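Local coordinates for putative carboxymuconolactone decarboxylase (Burkholderia xenovorans, PDB 2QEU), which is of unproven function but belongs to the carboxymuconolactone decarboxylase family, whose members are generally assigned peroxiredoxin activity, at residues Leu72-Ala77 and Glu104-Gly109; Asp80-Ile85 and Gly122-Thr127. All coordinates share one frame; numbering follows the deposited sequence.

Contact 1 of 2, residues Leu72-Ala77 and Glu104-Gly109; sequences LVVLDA and EGILLG
V73 and I106 meet because their first torsions send one branch of each across the gap. V73 CG1 is anti to its backbone N (chi1 162°). I106 CG1 sits beside its own backbone N (chi1 -67°), and an extended second torsion carries CD1 on toward V73. The two helices belong to the all-helical AhpD-like fold: 72-77 lies on helix 65-79 and 104-109 on helix 99-113. The segment axes come within 9.1 Å and point 36° apart, so the two segments run in roughly the same direction.

V73 CG1 rests on the end of the isoleucine, 3.9 Å from I106 CD1 and equally close to I106 CG1. The two side chains lie at a slant to each other. No hydrogen bond joins the segments. All four touching residues are buried; the side chains that meet are apolar, and V74 packs on a backbone peptide. G105 has no side chain and presents its backbone to V74. I106 also touches W118 of helix 116-119 and A125 and V126 of helix 122-137, while V73 touches I85 and T89 of helix 82-94. The pair thus sits where five helices come together.

V74 turns CG2 against the peptide that joins G105 to I106. CG2 is 4.0 Å from I106 N and 3.5 Å from G105 O, the same oxygen that accepts a hydrogen bond from L108 N.

Contact 2 of 2, residues Asp80-Ile85 and Gly122-Thr127; sequences DEPIGI and GRKAVT
I85 makes the tight part of this contact with G122 and A125. Its CD1 lies 3.7 Å from A125 CB and also 3.7 Å from G122 CA. Its CG1 follows at 3.8 Å from A125 CB, so the methyl of A125 covers the last bond of the isoleucine. CG1 points anti to the backbone N (chi1 -154°), and an extended chi2 reaches CD1 over to helix 122-137. CD1 thus meets the main chain at G122 as well as the A125 methyl. D76 and A77 of helix 65-79 also touch I85.

In this AhpD-like helical fold the two segments meet near the start of helix 82-94 and on helix 122-137. A Schellman motif at D80, with positive phi, ends the preceding helix. E81 then takes the N-cap position of helix 82-94. D80 makes salt bridges with K120 and with R79 of the third subunit.

The outer side is looser. P82 is partly exposed and K124 is exposed. The lysine chain stretches out beside the proline ring, with K124 CD 4.1 Å from P82 CB. No hydrogen bond crosses here, and K124 NZ stays 4.0 Å from P82 CB.

After helices 10-25, 30-38 and 40-53 the chain enters helix 65-79, which supplies 72-77. A short turn leads into helix 82-94, which begins within 80-85. Helix 99-113 then returns with 104-109 and closes contact 1 across 26 intervening residues. The chain runs on through helix 116-119 to 122-127, which closes contact 2 across 36. The segments alternate, so the two loops cross. Their centres are 9 Å apart, on the same side of the chain's centre. D76 O and E81 N, 3.0 Å apart, probably form a hydrogen bond over the turn between helices 65-79 and 82-94. Together the contacts tie four helices of the family region into one core.

Contact 1 of 2, residues Leu72-Ala77 and Glu104-Gly109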
# COMPACT_ATOMS: atom_id res chain seq x y z
N LEU B 72 7.94 5.09 14.89
CA LEU B 72 6.48 4.92 14.86
C LEU B 72 5.77 6.11 14.26
O LEU B 72 4.79 5.96 13.52
CB LEU B 72 5.96 4.49 16.22
CG LEU B 72 6.37 3.07 16.57
CD1 LEU B 72 6.21 2.87 18.11
CD2 LEU B 72 5.62 2.06 15.77
N VAL B 73 6.30 7.31 14.51
CA VAL B 73 5.77 8.52 13.89
C VAL B 73 5.85 8.39 12.37
O VAL B 73 4.88 8.57 11.66
CB VAL B 73 6.49 9.80 14.35
CG1 VAL B 73 6.21 10.96 13.35
CG2 VAL B 73 6.16 10.19 15.80
N VAL B 74 7.04 8.04 11.87
CA VAL B 74 7.25 7.96 10.42
C VAL B 74 6.35 6.88 9.81
O VAL B 74 5.73 7.06 8.76
CB VAL B 74 8.72 7.76 10.12
CG1 VAL B 74 8.82 7.59 8.54
CG2 VAL B 74 9.52 8.96 10.57
N LEU B 75 6.26 5.72 10.47
CA LEU B 75 5.34 4.65 10.03
C LEU B 75 3.87 5.08 10.03
O LEU B 75 3.16 4.81 9.03
CB LEU B 75 5.52 3.40 10.89
CG LEU B 75 6.84 2.61 10.70
CD1 LEU B 75 6.97 1.58 11.84
CD2 LEU B 75 6.95 1.94 9.33
N ASP B 76 3.43 5.80 11.06
CA ASP B 76 2.08 6.34 11.06
C ASP B 76 1.89 7.39 9.95
O ASP B 76 0.77 7.53 9.43
CB ASP B 76 1.69 6.90 12.42
CG ASP B 76 1.35 5.82 13.42
OD1 ASP B 76 1.21 4.66 13.01
OD2 ASP B 76 1.16 6.15 14.61
N ALA B 77 2.94 8.14 9.61
CA ALA B 77 2.88 9.03 8.44
C ALA B 77 2.60 8.29 7.17
O ALA B 77 1.68 8.63 6.39
CB ALA B 77 4.16 9.83 8.29
N GLU B 104 13.42 16.16 10.81
CA GLU B 104 14.43 15.43 10.03
C GLU B 104 13.99 13.99 9.72
O GLU B 104 14.22 13.53 8.63
CB GLU B 104 15.81 15.47 10.71
CG GLU B 104 16.43 16.87 10.71
CD GLU B 104 17.89 16.90 11.24
OE1 GLU B 104 18.50 15.81 11.27
OE2 GLU B 104 18.44 17.99 11.52
N GLY B 105 13.39 13.32 10.71
CA GLY B 105 12.95 11.96 10.55
C GLY B 105 11.81 11.82 9.57
O GLY B 105 11.80 10.94 8.71
N ILE B 106 10.80 12.68 9.76
CA ILE B 106 9.62 12.67 8.90
C ILE B 106 9.97 12.89 7.44
O ILE B 106 9.41 12.25 6.54
CB ILE B 106 8.52 13.64 9.37
CG1 ILE B 106 7.96 13.15 10.69
CG2 ILE B 106 7.36 13.73 8.34
CD1 ILE B 106 7.04 14.19 11.42
N LEU B 107 10.85 13.83 7.16
CA LEU B 107 11.27 14.10 5.78
C LEU B 107 11.75 12.88 5.04
O LEU B 107 11.60 12.75 3.84
CB LEU B 107 12.29 15.23 5.75
CG LEU B 107 11.82 16.63 6.21
CD1 LEU B 107 13.04 17.58 6.31
CD2 LEU B 107 10.79 17.14 5.15
N LEU B 108 12.41 11.97 5.77
CA LEU B 108 13.01 10.77 5.13
C LEU B 108 11.93 9.90 4.50
O LEU B 108 12.17 9.20 3.51
CB LEU B 108 13.82 9.98 6.18
CG LEU B 108 15.05 10.69 6.74
CD1 LEU B 108 15.65 9.94 7.97
CD2 LEU B 108 16.13 11.04 5.72
N GLY B 109 10.70 9.98 5.02
CA GLY B 109 9.57 9.30 4.36
C GLY B 109 9.35 9.68 2.92
O GLY B 109 8.85 8.84 2.15

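Contact 2 of 2, residues Asp80-Ile85 and Gly122-Thr127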
# COMPACT_ATOMS: atom_id res chain seq x y z
N ASP B 80 -0.92 6.76 7.09
CA ASP B 80 -1.99 7.76 7.28
C ASP B 80 -2.83 7.49 8.52
O ASP B 80 -4.07 7.34 8.44
CB ASP B 80 -2.87 7.87 6.04
CG ASP B 80 -2.11 8.34 4.85
OD1 ASP B 80 -1.34 9.32 4.96
OD2 ASP B 80 -2.27 7.73 3.78
N GLU B 81 -2.17 7.37 9.67
CA GLU B 81 -2.91 7.26 10.92
C GLU B 81 -2.62 8.52 11.73
O GLU B 81 -1.58 8.62 12.37
CB GLU B 81 -2.59 6.00 11.71
CG GLU B 81 -3.86 5.49 12.47
CD GLU B 81 -4.44 6.48 13.50
OE1 GLU B 81 -5.31 7.37 13.21
OE2 GLU B 81 -4.07 6.29 14.66
N PRO B 82 -3.49 9.53 11.59
CA PRO B 82 -3.32 10.83 12.22
C PRO B 82 -3.44 10.85 13.75
O PRO B 82 -2.83 11.72 14.41
CB PRO B 82 -4.40 11.66 11.56
CG PRO B 82 -5.44 10.70 11.17
CD PRO B 82 -4.70 9.50 10.74
N ILE B 83 -4.24 9.94 14.32
CA ILE B 83 -4.36 9.86 15.79
C ILE B 83 -3.06 9.29 16.34
O ILE B 83 -2.43 9.87 17.20
CB ILE B 83 -5.57 8.98 16.23
CG1 ILE B 83 -6.85 9.58 15.66
CG2 ILE B 83 -5.62 8.89 17.76
CD1 ILE B 83 -7.02 11.02 15.98
N GLY B 84 -2.66 8.15 15.80
CA GLY B 84 -1.41 7.54 16.17
C GLY B 84 -0.20 8.42 15.97
O GLY B 84 0.68 8.43 16.82
N ILE B 85 -0.15 9.17 14.87
CA ILE B 85 1.03 10.00 14.59
C ILE B 85 1.20 11.07 15.69
O ILE B 85 2.31 11.31 16.19
CB ILE B 85 1.07 10.63 13.15
CG1 ILE B 85 2.53 10.89 12.78
CG2 ILE B 85 0.25 11.96 13.08
CD1 ILE B 85 2.73 11.41 11.43
N GLY B 122 2.09 13.11 7.65
CA GLY B 122 3.35 13.42 8.35
C GLY B 122 3.41 14.84 8.91
O GLY B 122 3.85 15.12 10.03
N ARG B 123 2.99 15.81 8.10
CA ARG B 123 3.08 17.21 8.50
C ARG B 123 2.19 17.53 9.70
O ARG B 123 2.44 18.51 10.42
CB ARG B 123 2.80 18.13 7.33
CG ARG B 123 1.39 18.09 6.81
CD ARG B 123 1.28 18.97 5.58
NE ARG B 123 -0.06 19.06 5.04
CZ ARG B 123 -0.91 20.04 5.28
NH1 ARG B 123 -0.60 21.04 6.12
NH2 ARG B 123 -2.08 20.03 4.69
N LYS B 124 1.14 16.73 9.93
CA LYS B 124 0.26 16.99 11.10
C LYS B 124 1.03 16.79 12.43
O LYS B 124 0.79 17.48 13.46
CB LYS B 124 -0.93 16.03 11.04
CG LYS B 124 -1.82 16.12 9.82
CD LYS B 124 -2.99 15.13 9.89
CE LYS B 124 -4.04 15.48 8.84
NZ LYS B 124 -5.07 14.45 8.74
N ALA B 125 2.00 15.88 12.41
CA ALA B 125 2.89 15.65 13.56
C ALA B 125 3.69 16.91 13.87
O ALA B 125 3.91 17.22 15.03
CB ALA B 125 3.83 14.41 13.28
N VAL B 126 4.13 17.62 12.83
CA VAL B 126 4.94 18.81 12.97
C VAL B 126 4.09 19.97 13.49
O VAL B 126 4.49 20.70 14.41
CB VAL B 126 5.67 19.16 11.64
CG1 VAL B 126 6.48 20.51 11.80
CG2 VAL B 126 6.61 18.01 11.22
N THR B 127 2.90 20.11 12.93
CA THR B 127 1.94 21.12 13.40
C THR B 127 1.68 20.96 14.92
O THR B 127 1.76 21.93 15.70
CB THR B 127 0.62 21.02 12.66
OG1 THR B 127 0.86 21.22 11.27
CG2 THR B 127 -0.41 22.06 13.20